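Local structure of hypothetical protein ST1625 (Sulfolobus tokodaii, 1WY6) at residues 11-15 with 44-49; 59-63 with 91-95. The protein is of unknown function but belongs to the DUF1955 family and folds as an all-helical repeat protein. All blocks are in the same frame, centred on the assembly; numbering follows the deposited sequence.

Interaction 1 of 2, residues 11-15 with 44-49; sequences LMDAK and WFICNL
Phe45 drives its ring into helix 7-19 as a knob into a hole made by Leu11, Met12, Ala14 and Lys15, a knob-into-hole contact between helices 7-19 and 44-52 of this helical repeat protein. The helices run in roughly the same direction, their local axes crossing at -34° and 11.1 Å apart at closest approach, a gap wide enough for large side chains. With CG anti to the backbone N (chi1 -180°), Phe45 reaches straight across it. One face of its ring receives Leu11 CD2 in a CH-pi contact, 4.2 Å from the centroid, while Met12 CE and Lys15 CB lie at the edge. Phe45 CE1 also comes within 3.1 Å of Leu11 O, a carbonyl already engaged by Lys15 N in the helix.

The other branch of Leu11 is spent on Trp44: CD1 stands 3.5 Å from CZ2. Met12, bent at chi2 and chi3, curls its methyl back to the edge of the indole, Met12 CE lying 3.6 Å from Trp44 CH2. Leu49 CD1 packs beside Lys15 CG. At the polar margin the fully extended chain of Lys15 carries its ammonium past the apolar groups to Asn48, where NZ donates to OD1 over 2.7 Å, 16° from the carbonyl plane; a water that accepts from the same NZ donates to Asn48 O.

Beyond this first shell, helix 23-36 adds Ile29, Val30 and Ile33 against Leu11, Ala14 and Phe45. Helix 44-52 is itself tied to the loop that follows helix 55-65 by a disulfide, Cys47 SG bonded to Cys74 SG.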
ATOM      1  N   LEU A  11     -17.665 -11.082   9.459  1.00 18.49           N
ATOM      2  CA  LEU A  11     -16.595 -10.295   8.853  1.00 17.66           C
ATOM      3  C   LEU A  11     -16.834  -8.803   9.076  1.00 18.38           C
ATOM      4  O   LEU A  11     -15.896  -8.059   9.346  1.00 17.35           O
ATOM      5  CB  LEU A  11     -16.475 -10.592   7.350  1.00 16.60           C
ATOM      6  CG  LEU A  11     -15.861 -11.941   6.937  1.00 15.59           C
ATOM      7  CD1 LEU A  11     -15.840 -12.043   5.420  1.00 20.76           C
ATOM      8  CD2 LEU A  11     -14.450 -12.085   7.485  1.00 17.08           C
ATOM      9  N   MET A  12     -18.086  -8.369   8.970  1.00 20.50           N
ATOM     10  CA  MET A  12     -18.412  -6.967   9.193  1.00 20.71           C
ATOM     11  C   MET A  12     -18.155  -6.649  10.658  1.00 22.48           C
ATOM     12  O   MET A  12     -17.807  -5.522  11.013  1.00 23.44           O
ATOM     13  CB  MET A  12     -19.882  -6.680   8.854  1.00 21.85           C
ATOM     14  CG  MET A  12     -20.191  -6.670   7.364  1.00 18.53           C
ATOM     15  SD  MET A  12     -19.092  -5.566   6.431  1.00 24.24           S
ATOM     16  CE  MET A  12     -17.954  -6.731   5.728  1.00 28.87           C
ATOM     17  N   ASP A  13     -18.329  -7.653  11.511  1.00 22.47           N
ATOM     18  CA  ASP A  13     -18.102  -7.476  12.936  1.00 23.81           C
ATOM     19  C   ASP A  13     -16.609  -7.287  13.163  1.00 19.88           C
ATOM     20  O   ASP A  13     -16.190  -6.436  13.951  1.00 18.60           O
ATOM     21  CB  ASP A  13     -18.592  -8.699  13.704  1.00 27.76           C
ATOM     22  CG  ASP A  13     -18.430  -8.545  15.194  1.00 36.48           C
ATOM     23  OD1 ASP A  13     -18.915  -7.530  15.742  1.00 44.37           O
ATOM     24  OD2 ASP A  13     -17.821  -9.438  15.819  1.00 47.54           O
ATOM     25  N   ALA A  14     -15.812  -8.093  12.465  1.00 16.27           N
ATOM     26  CA  ALA A  14     -14.362  -8.012  12.565  1.00 16.93           C
ATOM     27  C   ALA A  14     -13.913  -6.664  12.010  1.00 16.01           C
ATOM     28  O   ALA A  14     -13.072  -5.996  12.600  1.00 15.75           O
ATOM     29  CB  ALA A  14     -13.710  -9.162  11.780  1.00 15.03           C
ATOM     30  N   LYS A  15     -14.506  -6.259  10.887  1.00 14.93           N
ATOM     31  CA  LYS A  15     -14.158  -4.994  10.248  1.00 12.27           C
ATOM     32  C   LYS A  15     -14.290  -3.812  11.207  1.00 13.05           C
ATOM     33  O   LYS A  15     -13.361  -3.031  11.355  1.00 11.89           O
ATOM     34  CB  LYS A  15     -15.034  -4.756   9.016  1.00 13.03           C
ATOM     35  CG  LYS A  15     -14.682  -3.489   8.243  1.00 10.17           C
ATOM     36  CD  LYS A  15     -15.652  -3.246   7.094  1.00  7.62           C
ATOM     37  CE  LYS A  15     -15.303  -1.961   6.342  1.00 14.43           C
ATOM     38  NZ  LYS A  15     -16.176  -1.740   5.147  1.00 14.59           N
ATOM     39  N   TRP A  44     -11.998 -11.210  -0.516  1.00 17.37           N
ATOM     40  CA  TRP A  44     -12.485  -9.862  -0.815  1.00 16.34           C
ATOM     41  C   TRP A  44     -12.452  -8.951   0.411  1.00 15.43           C
ATOM     42  O   TRP A  44     -12.367  -7.729   0.279  1.00 12.81           O
ATOM     43  CB  TRP A  44     -13.939  -9.929  -1.298  1.00 16.75           C
ATOM     44  CG  TRP A  44     -14.848 -10.428  -0.208  1.00 15.60           C
ATOM     45  CD1 TRP A  44     -15.067 -11.729   0.141  1.00 20.62           C
ATOM     46  CD2 TRP A  44     -15.569  -9.632   0.745  1.00 18.34           C
ATOM     47  NE1 TRP A  44     -15.874 -11.794   1.251  1.00 16.31           N
ATOM     48  CE2 TRP A  44     -16.196 -10.521   1.642  1.00 21.42           C
ATOM     49  CE3 TRP A  44     -15.742  -8.254   0.927  1.00 23.73           C
ATOM     50  CZ2 TRP A  44     -16.990 -10.076   2.712  1.00 26.13           C
ATOM     51  CZ3 TRP A  44     -16.530  -7.811   1.993  1.00 22.28           C
ATOM     52  CH2 TRP A  44     -17.142  -8.720   2.869  1.00 22.63           C
ATOM     53  N   PHE A  45     -12.552  -9.549   1.598  1.00 13.02           N
ATOM     54  CA  PHE A  45     -12.580  -8.782   2.839  1.00 12.35           C
ATOM     55  C   PHE A  45     -11.414  -7.825   3.039  1.00 11.35           C
ATOM     56  O   PHE A  45     -11.612  -6.685   3.435  1.00  6.67           O
ATOM     57  CB  PHE A  45     -12.641  -9.710   4.051  1.00 14.11           C
ATOM     58  CG  PHE A  45     -12.674  -8.982   5.368  1.00 14.05           C
ATOM     59  CD1 PHE A  45     -13.837  -8.356   5.804  1.00 14.80           C
ATOM     60  CD2 PHE A  45     -11.544  -8.927   6.175  1.00 15.01           C
ATOM     61  CE1 PHE A  45     -13.874  -7.692   7.029  1.00 12.45           C
ATOM     62  CE2 PHE A  45     -11.576  -8.267   7.395  1.00 16.29           C
ATOM     63  CZ  PHE A  45     -12.748  -7.648   7.823  1.00 12.87           C
ATOM     64  N   ILE A  46     -10.199  -8.294   2.779  1.00  8.99           N
ATOM     65  CA  ILE A  46      -9.018  -7.460   2.975  1.00  8.99           C
ATOM     66  C   ILE A  46      -9.028  -6.213   2.086  1.00  8.99           C
ATOM     67  O   ILE A  46      -8.627  -5.133   2.524  1.00 15.75           O
ATOM     68  CB  ILE A  46      -7.718  -8.278   2.742  1.00  8.99           C
ATOM     69  CG1 ILE A  46      -6.539  -7.554   3.400  1.00  8.99           C
ATOM     70  CG2 ILE A  46      -7.477  -8.500   1.242  1.00  8.99           C
ATOM     71  CD1 ILE A  46      -6.713  -7.386   4.929  1.00  8.99           C
ATOM     72  N   CYS A  47      -9.490  -6.363   0.848  1.00 14.61           N
ATOM     73  CA  CYS A  47      -9.565  -5.243  -0.091  1.00 13.81           C
ATOM     74  C   CYS A  47     -10.554  -4.224   0.458  1.00 13.43           C
ATOM     75  O   CYS A  47     -10.320  -3.018   0.420  1.00  9.97           O
ATOM     76  CB  CYS A  47     -10.079  -5.701  -1.463  1.00 15.36           C
ATOM     77  SG  CYS A  47      -9.207  -7.097  -2.246  1.00 15.29           S
ATOM     78  N   ASN A  48     -11.672  -4.741   0.954  1.00 12.82           N
ATOM     79  CA  ASN A  48     -12.738  -3.926   1.509  1.00 11.18           C
ATOM     80  C   ASN A  48     -12.221  -3.145   2.722  1.00 12.64           C
ATOM     81  O   ASN A  48     -12.432  -1.932   2.820  1.00 14.42           O
ATOM     82  CB  ASN A  48     -13.921  -4.844   1.875  1.00 12.26           C
ATOM     83  CG  ASN A  48     -15.160  -4.079   2.296  1.00 12.88           C
ATOM     84  OD1 ASN A  48     -15.270  -3.635   3.434  1.00 21.15           O
ATOM     85  ND2 ASN A  48     -16.107  -3.927   1.373  1.00 15.79           N
ATOM     86  N   LEU A  49     -11.532  -3.824   3.637  1.00 12.99           N
ATOM     87  CA  LEU A  49     -10.997  -3.145   4.818  1.00 14.76           C
ATOM     88  C   LEU A  49     -10.033  -2.024   4.434  1.00 12.20           C
ATOM     89  O   LEU A  49     -10.177  -0.893   4.894  1.00 10.89           O
ATOM     90  CB  LEU A  49     -10.256  -4.126   5.736  1.00 16.68           C
ATOM     91  CG  LEU A  49      -9.625  -3.494   6.987  1.00 11.55           C
ATOM     92  CD1 LEU A  49     -10.713  -3.051   7.957  1.00 12.50           C
ATOM     93  CD2 LEU A  49      -8.696  -4.491   7.664  1.00 22.34           C
TER
HETATM   94  O   HOH W   1     -14.632  -0.384   3.745  1.00 12.92           O

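Interaction 2 of 2, residues 59-63 with 91-95; sequences FQVLD and NEHVN
His93 and Phe59 lie with their ring planes nearly parallel, 7° apart, yet do not stack: they meet rim to rim, the centroids separated by 6.0 Å. Each ring instead offers a face to something else. Leu62 CB sits over the centre of the imidazole in a CH-pi contact, 3.6 Å from its centroid, and Glu92 CG lies over the opposite face, nearer the rim. Over the centre of the Phe59 ring stands Asn91 ND2, 3.2 Å above the plane, the amide turned 78° from the ring. This asparagine is the N-cap of helix 92-103, its OD1 accepting from Val94 N at 2.7 Å; a chi1 of 61°, with CG between the backbone N and the carbonyl carbon, lets OD1 turn back to Val94 N while ND2 lies over the Phe59 ring. Val94 CG2 also packs against Phe59 CZ, and Val80 and Cys83 of helix 78-86 touch the same phenyl group.

At the outer side Asp63 comes to the edge of the imidazole, close to its plane, and OD2 accepts from His93 NE2 at 2.6 Å, meeting it from above the carboxylate plane. Replacing His93 with an alanine is likely to leave Asp63 without this donor and to open a gap between Leu62 and Glu92. The His-carboxylate hydrogen bond joins helix 55-65 to the start of helix 92-103, and the nearby carboxylates of Asp63 and Glu92 would be expected to stabilise a protonated, positively charged imidazole.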
ATOM      1  N   PHE A  59      -1.233  -1.114   8.739  1.00 14.64           N
ATOM      2  CA  PHE A  59      -0.078  -1.997   8.772  1.00 16.06           C
ATOM      3  C   PHE A  59      -0.080  -3.023   9.903  1.00 16.23           C
ATOM      4  O   PHE A  59       0.422  -4.127   9.726  1.00 18.74           O
ATOM      5  CB  PHE A  59       1.196  -1.150   8.768  1.00 16.64           C
ATOM      6  CG  PHE A  59       1.301  -0.252   7.559  1.00 17.58           C
ATOM      7  CD1 PHE A  59       1.551   1.109   7.699  1.00 17.85           C
ATOM      8  CD2 PHE A  59       1.092  -0.765   6.280  1.00 18.05           C
ATOM      9  CE1 PHE A  59       1.585   1.949   6.578  1.00 20.37           C
ATOM     10  CE2 PHE A  59       1.123   0.060   5.159  1.00 17.13           C
ATOM     11  CZ  PHE A  59       1.369   1.423   5.305  1.00 20.72           C
ATOM     12  N   GLN A  60      -0.646  -2.672  11.055  1.00 15.55           N
ATOM     13  CA  GLN A  60      -0.732  -3.613  12.178  1.00 18.50           C
ATOM     14  C   GLN A  60      -1.628  -4.776  11.749  1.00 17.05           C
ATOM     15  O   GLN A  60      -1.373  -5.939  12.066  1.00 16.51           O
ATOM     16  CB  GLN A  60      -1.365  -2.947  13.401  1.00 18.88           C
ATOM     17  CG  GLN A  60      -0.568  -1.805  14.014  1.00 26.48           C
ATOM     18  CD  GLN A  60      -1.377  -1.044  15.058  1.00 37.09           C
ATOM     19  OE1 GLN A  60      -2.037  -1.644  15.915  1.00 38.47           O
ATOM     20  NE2 GLN A  60      -1.325   0.282  14.993  1.00 34.87           N
ATOM     21  N   VAL A  61      -2.700  -4.439  11.038  1.00 16.91           N
ATOM     22  CA  VAL A  61      -3.632  -5.444  10.550  1.00 16.30           C
ATOM     23  C   VAL A  61      -2.945  -6.338   9.529  1.00 13.90           C
ATOM     24  O   VAL A  61      -3.002  -7.560   9.641  1.00 12.73           O
ATOM     25  CB  VAL A  61      -4.857  -4.806   9.880  1.00 16.25           C
ATOM     26  CG1 VAL A  61      -5.720  -5.894   9.258  1.00 17.96           C
ATOM     27  CG2 VAL A  61      -5.659  -4.008  10.909  1.00 18.79           C
ATOM     28  N   LEU A  62      -2.296  -5.726   8.539  1.00 11.84           N
ATOM     29  CA  LEU A  62      -1.605  -6.477   7.496  1.00 12.36           C
ATOM     30  C   LEU A  62      -0.523  -7.407   8.046  1.00 11.75           C
ATOM     31  O   LEU A  62      -0.349  -8.520   7.550  1.00 11.71           O
ATOM     32  CB  LEU A  62      -0.991  -5.524   6.464  1.00 11.50           C
ATOM     33  CG  LEU A  62      -1.977  -4.837   5.521  1.00 10.70           C
ATOM     34  CD1 LEU A  62      -1.227  -3.894   4.595  1.00 16.40           C
ATOM     35  CD2 LEU A  62      -2.731  -5.894   4.718  1.00 12.04           C
ATOM     36  N   ASP A  63       0.204  -6.943   9.060  1.00 12.47           N
ATOM     37  CA  ASP A  63       1.255  -7.743   9.690  1.00 14.84           C
ATOM     38  C   ASP A  63       0.666  -9.021  10.296  1.00 14.76           C
ATOM     39  O   ASP A  63       1.309 -10.063  10.338  1.00 15.89           O
ATOM     40  CB  ASP A  63       1.925  -6.947  10.812  1.00 15.01           C
ATOM     41  CG  ASP A  63       2.932  -5.932  10.303  1.00 16.12           C
ATOM     42  OD1 ASP A  63       3.307  -5.050  11.098  1.00 20.20           O
ATOM     43  OD2 ASP A  63       3.361  -6.012   9.133  1.00 13.77           O
ATOM     44  N   ASN A  91       7.515   0.360   3.824  1.00 21.01           N
ATOM     45  CA  ASN A  91       7.595  -0.964   4.437  1.00 21.78           C
ATOM     46  C   ASN A  91       7.259  -2.019   3.387  1.00 21.71           C
ATOM     47  O   ASN A  91       6.889  -1.681   2.263  1.00 22.95           O
ATOM     48  CB  ASN A  91       6.623  -1.070   5.614  1.00 22.55           C
ATOM     49  CG  ASN A  91       5.192  -0.875   5.192  1.00 19.43           C
ATOM     50  OD1 ASN A  91       4.738  -1.488   4.228  1.00 16.20           O
ATOM     51  ND2 ASN A  91       4.465  -0.022   5.908  1.00  9.93           N
ATOM     52  N   GLU A  92       7.369  -3.292   3.756  1.00 19.18           N
ATOM     53  CA  GLU A  92       7.106  -4.373   2.813  1.00 20.34           C
ATOM     54  C   GLU A  92       5.702  -4.341   2.211  1.00 17.22           C
ATOM     55  O   GLU A  92       5.522  -4.738   1.059  1.00 17.68           O
ATOM     56  CB  GLU A  92       7.343  -5.733   3.478  1.00 21.81           C
ATOM     57  CG  GLU A  92       6.356  -6.051   4.582  1.00 26.36           C
ATOM     58  CD  GLU A  92       6.565  -7.432   5.177  1.00 35.59           C
ATOM     59  OE1 GLU A  92       5.830  -7.779   6.129  1.00 33.78           O
ATOM     60  OE2 GLU A  92       7.460  -8.166   4.694  1.00 36.76           O
ATOM     61  N   HIS A  93       4.717  -3.892   2.989  1.00 15.52           N
ATOM     62  CA  HIS A  93       3.343  -3.813   2.506  1.00 14.90           C
ATOM     63  C   HIS A  93       3.275  -2.773   1.400  1.00 14.12           C
ATOM     64  O   HIS A  93       2.722  -3.031   0.333  1.00 12.77           O
ATOM     65  CB  HIS A  93       2.379  -3.435   3.644  1.00 14.67           C
ATOM     66  CG  HIS A  93       2.413  -4.388   4.799  1.00 10.58           C
ATOM     67  ND1 HIS A  93       2.335  -5.754   4.639  1.00 15.62           N
ATOM     68  CD2 HIS A  93       2.548  -4.174   6.130  1.00 13.94           C
ATOM     69  CE1 HIS A  93       2.425  -6.342   5.818  1.00 15.59           C
ATOM     70  NE2 HIS A  93       2.555  -5.406   6.740  1.00  8.52           N
ATOM     71  N   VAL A  94       3.847  -1.601   1.654  1.00 13.88           N
ATOM     72  CA  VAL A  94       3.854  -0.538   0.659  1.00 13.56           C
ATOM     73  C   VAL A  94       4.550  -0.977  -0.623  1.00 12.62           C
ATOM     74  O   VAL A  94       4.029  -0.765  -1.710  1.00  9.61           O
ATOM     75  CB  VAL A  94       4.565   0.735   1.168  1.00 15.64           C
ATOM     76  CG1 VAL A  94       4.618   1.778   0.045  1.00 10.40           C
ATOM     77  CG2 VAL A  94       3.829   1.296   2.379  1.00 15.51           C
ATOM     78  N   ASN A  95       5.723  -1.590  -0.494  1.00 11.62           N
ATOM     79  CA  ASN A  95       6.467  -2.031  -1.671  1.00 14.22           C
ATOM     80  C   ASN A  95       5.698  -3.073  -2.472  1.00 14.38           C
ATOM     81  O   ASN A  95       5.582  -2.950  -3.691  1.00 15.14           O
ATOM     82  CB  ASN A  95       7.843  -2.580  -1.276  1.00 15.90           C
ATOM     83  CG  ASN A  95       8.770  -1.504  -0.739  1.00 18.55           C
ATOM     84  OD1 ASN A  95       8.702  -0.347  -1.159  1.00 20.48           O
ATOM     85  ND2 ASN A  95       9.657  -1.882   0.178  1.00 19.09           N
TER

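Helices 44-52 and 55-65, consecutive in the chain, bring the two interactions together: Leu49 CD2 packs on Val61 CG1 at 3.7 Å, although the contact centres are about 16 Å apart. Each joins segments nearly thirty residues apart in sequence, and both are partly buried. Interaction 1 lies toward the N-terminal end of the array, its centre about 16 Å from that of the chain, and is the larger and more apolar, with a neutral amide and a water meeting the lysine at its margin. Interaction 2, its centre about 7 Å from that of the chain, involves a helix start and relies more on polar groups; despite its central position, its acidic residues remain exposed while its histidine is buried.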